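Local structure of major extracellular endoglucanase (Xanthomonas campestris pv. campestris, 4TUF) at residues N315-D320 with D327-V332; V22-F27 with V47-L52; T222-P227 with L231-H236. The protein is the catalytic domain of a family 5 cellulase, which hydrolyses internal beta-1,4-glucosidic linkages in cellulose, lichenin and cereal beta-glucans. One frame throughout, in Å; residues are numbered along the deposited sequence. Where two conformers were deposited one is given.

Contact 1: N315-D320 with D327-V332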
ATOM      1  N   ASN A 315       2.067  -6.152  11.079  1.00 45.03           N
ATOM      2  CA  ASN A 315       3.247  -6.564  11.813  1.00 51.15           C
ATOM      3  C   ASN A 315       3.765  -5.515  12.781  1.00 57.74           C
ATOM      4  O   ASN A 315       3.800  -4.336  12.467  1.00 60.00           O
ATOM      5  CB  ASN A 315       4.367  -6.933  10.836  1.00 58.93           C
ATOM      6  CG  ASN A 315       3.852  -7.512   9.533  1.00 65.94           C
ATOM      7  OD1 ASN A 315       3.186  -6.836   8.760  1.00 67.95           O
ATOM      8  ND2 ASN A 315       4.163  -8.770   9.287  1.00 68.29           N
ATOM      9  N   PRO A 316       4.189  -5.966  13.953  1.00 59.87           N
ATOM     10  CA  PRO A 316       4.834  -5.122  14.937  1.00 68.64           C
ATOM     11  C   PRO A 316       6.181  -4.621  14.509  1.00 79.12           C
ATOM     12  O   PRO A 316       6.554  -3.518  14.872  1.00 81.69           O
ATOM     13  CB  PRO A 316       5.003  -6.052  16.115  1.00 65.66           C
ATOM     14  CG  PRO A 316       4.822  -7.396  15.578  1.00 53.96           C
ATOM     15  CD  PRO A 316       3.783  -7.223  14.561  1.00 57.46           C
ATOM     16  N   ASN A 317       6.940  -5.475  13.839  1.00 83.88           N
ATOM     17  CA  ASN A 317       8.329  -5.175  13.595  1.00 99.47           C
ATOM     18  C   ASN A 317       8.492  -4.302  12.378  1.00107.24           C
ATOM     19  O   ASN A 317       9.213  -4.633  11.441  1.00110.79           O
ATOM     20  CB  ASN A 317       9.129  -6.464  13.430  1.00102.65           C
ATOM     21  CG  ASN A 317       8.693  -7.266  12.227  1.00 99.27           C
ATOM     22  OD1 ASN A 317       7.581  -7.112  11.741  1.00 99.64           O
ATOM     23  ND2 ASN A 317       9.571  -8.125  11.740  1.00 98.41           N
ATOM     24  N   SER A 318       7.843  -3.151  12.425  1.00108.31           N
ATOM     25  CA  SER A 318       8.075  -2.127  11.444  1.00109.51           C
ATOM     26  C   SER A 318       8.709  -1.017  12.236  1.00111.00           C
ATOM     27  O   SER A 318       8.126  -0.529  13.199  1.00115.06           O
ATOM     28  CB  SER A 318       6.764  -1.666  10.817  1.00 20.00           C
ATOM     29  OG  SER A 318       6.085  -0.743  11.647  1.00 20.00           O
ATOM     30  N   GLY A 319       9.907  -0.615  11.842  0.50107.45           N
ATOM     31  CA  GLY A 319      10.584   0.419  12.585  0.50 97.78           C
ATOM     32  C   GLY A 319       9.777   1.690  12.477  0.50 88.27           C
ATOM     33  O   GLY A 319       9.342   2.075  11.392  0.50 81.90           O
ATOM     34  N   ASP A 320       9.591   2.350  13.610  1.00 83.39           N
ATOM     35  CA  ASP A 320       9.001   3.675  13.646  1.00 83.99           C
ATOM     36  C   ASP A 320       7.482   3.752  13.662  1.00 89.69           C
ATOM     37  O   ASP A 320       6.949   4.846  13.779  1.00 86.68           O
ATOM     38  CB  ASP A 320       9.544   4.535  12.498  0.50 78.14           C
ATOM     39  N   ASP A 327       4.457  -6.800  20.278  1.00 48.78           N
ATOM     40  CA  ASP A 327       5.687  -7.535  20.000  1.00 49.15           C
ATOM     41  C   ASP A 327       5.576  -9.031  20.307  1.00 51.79           C
ATOM     42  O   ASP A 327       6.422  -9.817  19.878  1.00 54.87           O
ATOM     43  CB  ASP A 327       6.849  -6.925  20.788  1.00 59.40           C
ATOM     44  CG  ASP A 327       7.038  -5.448  20.498  1.00 73.78           C
ATOM     45  OD1 ASP A 327       6.962  -5.055  19.312  1.00 77.90           O
ATOM     46  OD2 ASP A 327       7.255  -4.677  21.457  1.00 83.35           O
ATOM     47  N   ASP A 328       4.538  -9.424  21.045  1.00 51.48           N
ATOM     48  CA  ASP A 328       4.311 -10.838  21.344  1.00 50.29           C
ATOM     49  C   ASP A 328       3.590 -11.539  20.193  1.00 51.07           C
ATOM     50  O   ASP A 328       3.346 -12.744  20.244  1.00 55.46           O
ATOM     51  CB  ASP A 328       3.517 -11.005  22.646  1.00 50.99           C
ATOM     52  CG  ASP A 328       2.234 -10.190  22.666  1.00 60.94           C
ATOM     53  OD1 ASP A 328       1.843  -9.634  21.614  1.00 62.82           O
ATOM     54  OD2 ASP A 328       1.607 -10.110  23.742  1.00 57.55           O
ATOM     55  N   TRP A 329       3.237 -10.766  19.169  1.00 48.09           N
ATOM     56  CA  TRP A 329       2.602 -11.281  17.957  1.00 43.46           C
ATOM     57  C   TRP A 329       1.226 -11.890  18.197  1.00 46.41           C
ATOM     58  O   TRP A 329       0.695 -12.580  17.328  1.00 39.93           O
ATOM     59  CB  TRP A 329       3.512 -12.308  17.284  1.00 42.74           C
ATOM     60  CG  TRP A 329       4.580 -11.661  16.493  1.00 44.70           C
ATOM     61  CD1 TRP A 329       5.835 -11.328  16.918  1.00 46.88           C
ATOM     62  CD2 TRP A 329       4.483 -11.227  15.133  1.00 37.33           C
ATOM     63  NE1 TRP A 329       6.530 -10.721  15.896  1.00 50.87           N
ATOM     64  CE2 TRP A 329       5.720 -10.647  14.791  1.00 42.62           C
ATOM     65  CE3 TRP A 329       3.471 -11.276  14.172  1.00 38.05           C
ATOM     66  CZ2 TRP A 329       5.971 -10.119  13.528  1.00 44.05           C
ATOM     67  CZ3 TRP A 329       3.721 -10.752  12.918  1.00 44.92           C
ATOM     68  CH2 TRP A 329       4.962 -10.184  12.605  1.00 44.53           C
ATOM     69  N   THR A 330       0.645 -11.619  19.364  1.00 42.84           N
ATOM     70  CA  THR A 330      -0.669 -12.152  19.696  1.00 44.10           C
ATOM     71  C   THR A 330      -1.622 -11.075  20.206  1.00 48.59           C
ATOM     72  O   THR A 330      -2.823 -11.147  19.966  1.00 51.82           O
ATOM     73  CB  THR A 330      -0.569 -13.270  20.752  1.00 56.84           C
ATOM     74  OG1 THR A 330       0.281 -12.844  21.823  1.00 63.47           O
ATOM     75  CG2 THR A 330       0.011 -14.529  20.139  1.00 55.20           C
ATOM     76  N   SER A 331      -1.088 -10.077  20.904  1.00 48.81           N
ATOM     77  CA  SER A 331      -1.925  -9.050  21.524  1.00 46.42           C
ATOM     78  C   SER A 331      -2.276  -7.932  20.541  1.00 52.19           C
ATOM     79  O   SER A 331      -1.436  -7.496  19.752  1.00 45.44           O
ATOM     80  CB  SER A 331      -1.227  -8.466  22.751  1.00 49.34           C
ATOM     81  OG  SER A 331      -0.759  -9.495  23.606  1.00 52.18           O
ATOM     82  N   VAL A 332      -3.519  -7.465  20.601  1.00 55.25           N
ATOM     83  CA  VAL A 332      -4.009  -6.473  19.652  1.00 41.72           C
ATOM     84  C   VAL A 332      -4.120  -5.080  20.269  1.00 43.03           C
ATOM     85  O   VAL A 332      -4.678  -4.908  21.348  1.00 52.45           O
ATOM     86  CB  VAL A 332      -5.385  -6.887  19.072  1.00 42.65           C
ATOM     87  CG1 VAL A 332      -5.961  -5.778  18.196  1.00 41.61           C
ATOM     88  CG2 VAL A 332      -5.258  -8.176  18.282  1.00 40.43           C
TER
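P316 and D327 bring the two irregular backbones closest, their CA atoms 5.7 Å apart, and no hydrogen bond joins the segments. The pyrrolidine of P316 lies over one face of the W329 indole. Its CD sits 3.7 Å from the centroid of the six-membered ring and 9° off the normal, a CH-pi contact, while CG rests 3.5 Å from W329 CE2, nearer the seam of the two rings. In W329, chi1 of -80° sets the indole beside the backbone N and chi2 of 92° turns the ring plane roughly perpendicular to the CA-CB bond, offering a face to the proline. N315 comes to the indole edge, with ND2 3.7 Å from W329 CH2 and near the ring plane; its amide stands almost upright to the ring, and OD1 accepts from F25 N. N317 OD1 approaches W329 CZ2 obliquely. D327 OD1 lies 3.9 Å from P316 CB. D328 OD1 takes the backbone N-H groups of T330 and S331 from one face of its carboxylate, an Asx turn and Asx motif that start one residue before the tryptophan. W329 meets W38 edge-to-face. This proline-tryptophan CH-pi contact joins two parts of the loop between strand 309-311 and helix 334-344 of the TIM barrel.

Contact 2: V22-F27 with V47-L52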
ATOM      1  N   VAL A  22      -5.271  -3.315   5.627  1.00 28.67           N
ATOM      2  CA  VAL A  22      -4.051  -3.243   6.409  1.00 29.80           C
ATOM      3  C   VAL A  22      -2.911  -3.828   5.574  1.00 31.27           C
ATOM      4  O   VAL A  22      -3.134  -4.692   4.730  1.00 34.12           O
ATOM      5  CB  VAL A  22      -4.197  -3.991   7.758  1.00 38.10           C
ATOM      6  CG1 VAL A  22      -4.362  -5.486   7.532  1.00 35.14           C
ATOM      7  CG2 VAL A  22      -3.015  -3.704   8.677  1.00 40.52           C
ATOM      8  N   ASN A  23      -1.697  -3.326   5.784  1.00 35.45           N
ATOM      9  CA  ASN A  23      -0.503  -3.864   5.135  1.00 33.89           C
ATOM     10  C   ASN A  23       0.073  -5.073   5.869  1.00 36.20           C
ATOM     11  O   ASN A  23       0.214  -5.052   7.090  1.00 34.30           O
ATOM     12  CB  ASN A  23       0.576  -2.787   5.037  1.00 35.71           C
ATOM     13  CG  ASN A  23       0.272  -1.743   3.985  1.00 35.68           C
ATOM     14  OD1 ASN A  23       0.738  -1.840   2.846  1.00 37.12           O
ATOM     15  ND2 ASN A  23      -0.513  -0.733   4.357  1.00 26.34           N
ATOM     16  N   VAL A  24       0.411  -6.116   5.116  1.00 30.59           N
ATOM     17  CA  VAL A  24       1.017  -7.322   5.676  1.00 33.31           C
ATOM     18  C   VAL A  24       2.370  -7.574   5.019  1.00 37.35           C
ATOM     19  O   VAL A  24       2.423  -8.092   3.905  1.00 41.49           O
ATOM     20  CB  VAL A  24       0.124  -8.558   5.468  1.00 33.07           C
ATOM     21  CG1 VAL A  24       0.754  -9.780   6.119  1.00 36.42           C
ATOM     22  CG2 VAL A  24      -1.276  -8.310   6.021  1.00 34.39           C
ATOM     23  N   PHE A  25       3.465  -7.221   5.689  1.00 33.79           N
ATOM     24  CA  PHE A  25       4.819  -7.273   5.140  0.50 35.34           C
ATOM     25  C   PHE A  25       5.504  -8.619   5.331  1.00 41.92           C
ATOM     26  O   PHE A  25       5.077  -9.427   6.155  1.00 46.28           O
ATOM     27  CB  PHE A  25       5.689  -6.188   5.787  0.50 33.43           C
ATOM     28  CG  PHE A  25       5.349  -4.796   5.350  0.50 37.24           C
ATOM     29  CD1 PHE A  25       4.275  -4.130   5.897  0.50 41.54           C
ATOM     30  CD2 PHE A  25       6.109  -4.153   4.387  0.50 40.20           C
ATOM     31  CE1 PHE A  25       3.962  -2.854   5.486  0.50 43.62           C
ATOM     32  CE2 PHE A  25       5.799  -2.876   3.977  0.50 36.66           C
ATOM     33  CZ  PHE A  25       4.725  -2.224   4.529  0.50 38.59           C
ATOM     34  N   GLY A  26       6.606  -8.815   4.615  1.00 41.09           N
ATOM     35  CA  GLY A  26       7.417 -10.004   4.739  1.00 40.23           C
ATOM     36  C   GLY A  26       7.894 -10.484   3.381  1.00 46.73           C
ATOM     37  O   GLY A  26       9.086 -10.737   3.190  1.00 50.77           O
ATOM     38  N   PHE A  27       6.967 -10.592   2.431  1.00 39.53           N
ATOM     39  CA  PHE A  27       7.274 -11.147   1.113  1.00 35.09           C
ATOM     40  C   PHE A  27       8.221 -10.263   0.300  1.00 40.62           C
ATOM     41  O   PHE A  27       8.682 -10.663  -0.768  1.00 48.16           O
ATOM     42  CB  PHE A  27       5.987 -11.383   0.312  1.00 36.23           C
ATOM     43  CG  PHE A  27       5.215 -12.607   0.731  1.00 42.61           C
ATOM     44  CD1 PHE A  27       5.687 -13.875   0.436  1.00 45.42           C
ATOM     45  CD2 PHE A  27       4.010 -12.489   1.407  1.00 42.07           C
ATOM     46  CE1 PHE A  27       4.982 -15.001   0.816  1.00 42.99           C
ATOM     47  CE2 PHE A  27       3.300 -13.610   1.790  1.00 40.72           C
ATOM     48  CZ  PHE A  27       3.786 -14.869   1.496  1.00 42.46           C
ATOM     49  N   VAL A  47      -6.945 -15.516   9.965  1.00 47.31           N
ATOM     50  CA  VAL A  47      -8.247 -15.662  10.604  1.00 44.97           C
ATOM     51  C   VAL A  47      -8.475 -14.551  11.620  1.00 48.07           C
ATOM     52  O   VAL A  47      -9.581 -14.019  11.739  1.00 54.22           O
ATOM     53  CB  VAL A  47      -8.373 -17.043  11.297  1.00 44.87           C
ATOM     54  CG1 VAL A  47      -9.478 -17.042  12.345  1.00 48.54           C
ATOM     55  CG2 VAL A  47      -8.607 -18.135  10.267  1.00 45.14           C
ATOM     56  N   GLN A  48      -7.414 -14.185  12.334  1.00 49.47           N
ATOM     57  CA  GLN A  48      -7.513 -13.169  13.372  1.00 49.54           C
ATOM     58  C   GLN A  48      -7.723 -11.771  12.804  1.00 48.42           C
ATOM     59  O   GLN A  48      -8.502 -10.991  13.344  1.00 56.11           O
ATOM     60  CB  GLN A  48      -6.267 -13.162  14.252  1.00 43.43           C
ATOM     61  CG  GLN A  48      -6.423 -12.266  15.464  1.00 45.54           C
ATOM     62  CD  GLN A  48      -5.192 -12.224  16.332  1.00 46.52           C
ATOM     63  OE1 GLN A  48      -4.094 -12.569  15.893  1.00 44.19           O
ATOM     64  NE2 GLN A  48      -5.367 -11.795  17.583  1.00 47.31           N
ATOM     65  N   MET A  49      -7.027 -11.451  11.719  1.00 41.43           N
ATOM     66  CA  MET A  49      -7.085 -10.098  11.195  1.00 46.53           C
ATOM     67  C   MET A  49      -8.419  -9.854  10.496  1.00 48.34           C
ATOM     68  O   MET A  49      -8.874  -8.717  10.409  1.00 54.44           O
ATOM     69  CB  MET A  49      -5.896  -9.813  10.260  1.00 47.59           C
ATOM     70  CG  MET A  49      -5.973 -10.381   8.863  1.00 50.57           C
ATOM     71  SD  MET A  49      -4.529  -9.883   7.891  1.00 55.69           S
ATOM     72  CE  MET A  49      -3.303 -11.078   8.415  1.00 33.74           C
ATOM     73  N   GLN A  50      -9.065 -10.914  10.027  1.00 48.03           N
ATOM     74  CA  GLN A  50     -10.393 -10.744   9.453  1.00 48.42           C
ATOM     75  C   GLN A  50     -11.402 -10.522  10.569  1.00 51.31           C
ATOM     76  O   GLN A  50     -12.352  -9.754  10.413  1.00 51.07           O
ATOM     77  CB  GLN A  50     -10.799 -11.947   8.599  1.00 40.63           C
ATOM     78  CG  GLN A  50     -12.118 -11.737   7.872  1.00 41.54           C
ATOM     79  CD  GLN A  50     -12.497 -12.896   6.975  1.00 47.87           C
ATOM     80  OE1 GLN A  50     -12.480 -14.058   7.390  1.00 44.80           O
ATOM     81  NE2 GLN A  50     -12.846 -12.586   5.733  1.00 51.50           N
ATOM     82  N   GLY A  51     -11.182 -11.192  11.698  1.00 51.88           N
ATOM     83  CA  GLY A  51     -12.066 -11.093  12.845  1.00 50.73           C
ATOM     84  C   GLY A  51     -12.082  -9.723  13.498  1.00 50.50           C
ATOM     85  O   GLY A  51     -13.052  -9.363  14.164  1.00 49.68           O
ATOM     86  N   LEU A  52     -11.011  -8.957  13.313  1.00 44.92           N
ATOM     87  CA  LEU A  52     -10.923  -7.623  13.894  1.00 45.36           C
ATOM     88  C   LEU A  52     -11.733  -6.630  13.079  1.00 46.48           C
ATOM     89  O   LEU A  52     -12.054  -5.537  13.551  1.00 46.15           O
ATOM     90  CB  LEU A  52      -9.471  -7.161  13.981  1.00 43.84           C
ATOM     91  CG  LEU A  52      -8.558  -7.954  14.913  1.00 44.40           C
ATOM     92  CD1 LEU A  52      -7.111  -7.581  14.650  1.00 42.72           C
ATOM     93  CD2 LEU A  52      -8.922  -7.712  16.366  1.00 46.96           C
TER
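V22, on strand 16-23, opens the contact by turning its side chain toward helix 42-51, where CG1 lies 4.4 Å from M49 SD. This is a loose apolar touch: the nearest CA atoms of the two segments, those of V22 and M49, are 8.9 Å apart. N23 points its amide elsewhere, into the barrel. Its OD1 accepts from R58 and its ND2 gives to the carbonyls of Y311 and G277, so the amide is gripped at both ends, and its side chain touches E278, probably the catalytic nucleophile. V24 faces the helix again and makes the closer approach, CG2 to M49 SD at 4.1 Å, with M49 CE at 4.2 Å. The two side chains reach toward each other tip to tip. With CG1 of V24 anti to the backbone N (chi1 -177°), CG2 lies beside that N and is the methyl that meets the sulfur. On the helix side, M49 holds CG between its backbone N and carbonyl carbon, runs extended to sulfur and then bends at chi3 (82°), which lays SD and CE against the valine. Past V24 the chain leaves the helix: F25 meets W312, and F27 packs on L92 and V95 of helix 88-102. V57 of strand 56-61 touches both V24 and M49, and W314 also packs on M49. V22 and V24 thus face the helix while N23 between them turns to the barrel interior, as in the beta-alpha-beta unit of strand 16-23, helix 42-51 and strand 56-61, a repeating element of the TIM barrel.

Contact 3: T222-P227 with L231-H236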
ATOM      1  N   THR A 222      -0.624  17.263 -15.457  1.00 52.31           N
ATOM      2  CA  THR A 222      -0.315  16.146 -16.338  1.00 44.49           C
ATOM      3  C   THR A 222      -1.152  14.926 -15.990  1.00 38.93           C
ATOM      4  O   THR A 222      -0.754  14.105 -15.166  1.00 35.28           O
ATOM      5  CB  THR A 222       1.183  15.769 -16.265  1.00 44.14           C
ATOM      6  OG1 THR A 222       1.986  16.955 -16.352  1.00 55.07           O
ATOM      7  CG2 THR A 222       1.550  14.832 -17.396  1.00 41.73           C
ATOM      8  N   PRO A 223      -2.321  14.802 -16.622  1.00 39.55           N
ATOM      9  CA  PRO A 223      -3.205  13.648 -16.438  1.00 37.16           C
ATOM     10  C   PRO A 223      -2.515  12.330 -16.782  1.00 39.24           C
ATOM     11  O   PRO A 223      -1.635  12.295 -17.641  1.00 40.50           O
ATOM     12  CB  PRO A 223      -4.350  13.923 -17.415  1.00 31.13           C
ATOM     13  CG  PRO A 223      -4.315  15.383 -17.646  1.00 39.50           C
ATOM     14  CD  PRO A 223      -2.872  15.775 -17.575  1.00 41.08           C
ATOM     15  N   LEU A 224      -2.916  11.261 -16.108  1.00 40.95           N
ATOM     16  CA  LEU A 224      -2.394   9.931 -16.387  1.00 40.09           C
ATOM     17  C   LEU A 224      -3.143   9.284 -17.545  1.00 42.10           C
ATOM     18  O   LEU A 224      -4.372   9.313 -17.588  1.00 44.08           O
ATOM     19  CB  LEU A 224      -2.496   9.051 -15.141  1.00 34.88           C
ATOM     20  CG  LEU A 224      -1.536   9.417 -14.014  1.00 35.76           C
ATOM     21  CD1 LEU A 224      -1.911   8.680 -12.736  1.00 33.00           C
ATOM     22  CD2 LEU A 224      -0.103   9.098 -14.430  1.00 33.60           C
ATOM     23  N   ASN A 225      -2.405   8.698 -18.482  1.00 40.12           N
ATOM     24  CA  ASN A 225      -3.026   7.948 -19.565  1.00 38.23           C
ATOM     25  C   ASN A 225      -3.326   6.521 -19.111  1.00 46.46           C
ATOM     26  O   ASN A 225      -2.760   5.552 -19.623  1.00 48.15           O
ATOM     27  CB  ASN A 225      -2.131   7.944 -20.798  1.00 44.13           C
ATOM     28  CG  ASN A 225      -2.842   7.426 -22.027  1.00 52.30           C
ATOM     29  OD1 ASN A 225      -4.048   7.173 -22.002  1.00 58.17           O
ATOM     30  ND2 ASN A 225      -2.102   7.275 -23.117  1.00 52.04           N
ATOM     31  N   ILE A 226      -4.207   6.423 -18.120  1.00 41.62           N
ATOM     32  CA  ILE A 226      -4.651   5.168 -17.533  1.00 29.44           C
ATOM     33  C   ILE A 226      -6.173   5.224 -17.497  1.00 32.33           C
ATOM     34  O   ILE A 226      -6.731   6.259 -17.125  1.00 41.45           O
ATOM     35  CB  ILE A 226      -4.080   4.973 -16.107  1.00 29.88           C
ATOM     36  CG1 ILE A 226      -2.555   4.930 -16.136  1.00 30.98           C
ATOM     37  CG2 ILE A 226      -4.627   3.707 -15.443  1.00 26.50           C
ATOM     38  CD1 ILE A 226      -1.940   4.680 -14.771  1.00 30.93           C
ATOM     39  N   PRO A 227      -6.854   4.132 -17.899  1.00 32.74           N
ATOM     40  CA  PRO A 227      -8.323   4.147 -17.983  1.00 30.63           C
ATOM     41  C   PRO A 227      -8.983   4.647 -16.702  1.00 37.38           C
ATOM     42  O   PRO A 227      -8.606   4.228 -15.612  1.00 39.36           O
ATOM     43  CB  PRO A 227      -8.675   2.680 -18.241  1.00 27.73           C
ATOM     44  CG  PRO A 227      -7.481   2.134 -18.949  1.00 29.60           C
ATOM     45  CD  PRO A 227      -6.291   2.841 -18.343  1.00 33.08           C
ATOM     46  N   LEU A 231      -8.183   3.323 -12.695  1.00 33.08           N
ATOM     47  CA  LEU A 231      -7.178   4.095 -11.969  1.00 29.37           C
ATOM     48  C   LEU A 231      -7.565   4.362 -10.524  1.00 33.21           C
ATOM     49  O   LEU A 231      -8.587   4.982 -10.238  1.00 35.67           O
ATOM     50  CB  LEU A 231      -6.911   5.421 -12.670  1.00 33.12           C
ATOM     51  CG  LEU A 231      -5.966   6.355 -11.915  1.00 34.50           C
ATOM     52  CD1 LEU A 231      -4.585   5.728 -11.731  1.00 32.01           C
ATOM     53  CD2 LEU A 231      -5.869   7.682 -12.638  1.00 36.28           C
ATOM     54  N   LEU A 232      -6.723   3.889  -9.616  1.00 37.07           N
ATOM     55  CA  LEU A 232      -6.923   4.084  -8.191  1.00 34.28           C
ATOM     56  C   LEU A 232      -5.708   4.822  -7.644  1.00 40.29           C
ATOM     57  O   LEU A 232      -4.585   4.330  -7.750  1.00 47.60           O
ATOM     58  CB  LEU A 232      -7.125   2.735  -7.494  1.00 27.89           C
ATOM     59  CG  LEU A 232      -7.269   2.648  -5.973  1.00 39.08           C
ATOM     60  CD1 LEU A 232      -8.548   3.320  -5.479  1.00 42.12           C
ATOM     61  CD2 LEU A 232      -7.227   1.187  -5.539  1.00 36.15           C
ATOM     62  N   LEU A 233      -5.914   6.017  -7.099  1.00 32.28           N
ATOM     63  CA  LEU A 233      -4.802   6.790  -6.557  1.00 29.81           C
ATOM     64  C   LEU A 233      -4.562   6.386  -5.105  1.00 39.47           C
ATOM     65  O   LEU A 233      -5.505   6.304  -4.306  1.00 36.73           O
ATOM     66  CB  LEU A 233      -5.078   8.287  -6.657  1.00 37.16           C
ATOM     67  CG  LEU A 233      -5.262   8.921  -8.037  1.00 36.82           C
ATOM     68  CD1 LEU A 233      -5.630  10.380  -7.863  1.00 38.52           C
ATOM     69  CD2 LEU A 233      -4.003   8.792  -8.883  1.00 31.47           C
ATOM     70  N   ALA A 234      -3.304   6.129  -4.762  1.00 39.04           N
ATOM     71  CA  ALA A 234      -2.992   5.558  -3.455  1.00 36.88           C
ATOM     72  C   ALA A 234      -1.740   6.153  -2.814  1.00 37.08           C
ATOM     73  O   ALA A 234      -0.763   5.446  -2.594  1.00 44.09           O
ATOM     74  CB  ALA A 234      -2.845   4.043  -3.579  1.00 33.67           C
ATOM     75  N   PRO A 235      -1.771   7.450  -2.488  1.00 33.10           N
ATOM     76  CA  PRO A 235      -0.579   8.043  -1.883  1.00 32.62           C
ATOM     77  C   PRO A 235      -0.352   7.537  -0.462  1.00 39.89           C
ATOM     78  O   PRO A 235      -1.222   6.879   0.114  1.00 43.01           O
ATOM     79  CB  PRO A 235      -0.900   9.536  -1.881  1.00 26.08           C
ATOM     80  CG  PRO A 235      -2.377   9.583  -1.766  1.00 26.01           C
ATOM     81  CD  PRO A 235      -2.888   8.410  -2.556  1.00 31.14           C
ATOM     82  N   HIS A 236       0.813   7.845   0.089  1.00 32.47           N
ATOM     83  CA  HIS A 236       1.116   7.519   1.468  1.00 31.32           C
ATOM     84  C   HIS A 236       1.204   8.801   2.285  1.00 34.46           C
ATOM     85  O   HIS A 236       1.507   9.869   1.754  1.00 38.14           O
ATOM     86  CB  HIS A 236       2.432   6.743   1.569  1.00 27.37           C
ATOM     87  CG  HIS A 236       2.421   5.428   0.854  1.00 34.10           C
ATOM     88  ND1 HIS A 236       3.440   4.509   0.979  1.00 30.09           N
ATOM     89  CD2 HIS A 236       1.516   4.876   0.010  1.00 31.47           C
ATOM     90  CE1 HIS A 236       3.166   3.449   0.237  1.00 39.40           C
ATOM     91  NE2 HIS A 236       2.004   3.646  -0.361  1.00 34.77           N
TER
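L231 is the apolar centre, turned toward the loop and touched by L224 and I226. L231 CD1 and L231 CD2 each lie 4.1 Å from L224 CD1, so one methyl of L224 sits against the fork of the L231 side chain. The two leucines cross at about a right angle. I226 lies against the same residue nearer its root: its CG2 is 4.0 Å from L231 CB, and its CD1 is 4.2 Å from L231 CD1. The isoleucine can make both touches because CG2 is anti to its backbone N while CG1 stands beside that N (chi1 -61°) and runs extended to CD1. In L231, CG anti to the backbone N (chi1 175°) carries the fork out to meet the two loop side chains. Farther along the strand, L233 CD2 adds a looser touch on L224 CD1 at 4.4 Å. Between L224 and I226 the chain makes an inverse gamma turn centred on N225, which directs the asparagine side chain away from the strand while both apolar neighbours face it. At the polar edge the two segments come closest in backbone, and L231 N gives a weak hydrogen bond to P227 O at 3.1 Å, bent to 133° at the hydrogen. L231 CB also lies 3.6 Å from that carbonyl oxygen. The loop is packed against helix 173-187, with L224 on N174, I226 on S181 and P227 on L185, and N225 N bonds to E178. V195 of strand 192-195 touches both I226 and L231, while L232 pairs through its backbone with I193 and V195 of that strand, and L233 with A273 and L275 just ahead of strand 276-280. The 222-227 loop thus touches both strand 231-238 and helix 173-187.

How the contacts relate
Contacts 1 and 2 are neighbours, their centres 12 Å apart, and are linked through N315 and F25; contact 3 lies across the chain's centre from both. Contacts 2 and 3 reach the same barrel sheet, contact 2 joining strand 16-23 to a helix and contact 3 laying a loop on strand 231-238. Contact 1 instead joins two parts of one loop. All three touching residues of contact 2 are buried, while contacts 1 and 3 have buried centres with exposed residues at the margin, N317 and D327 in one, P227 in the other. Contact 1 relies on an aromatic face, contact 2 on a methionine reaching from its helix to two valines, and contact 3 on branched aliphatic chains with one weak backbone bond.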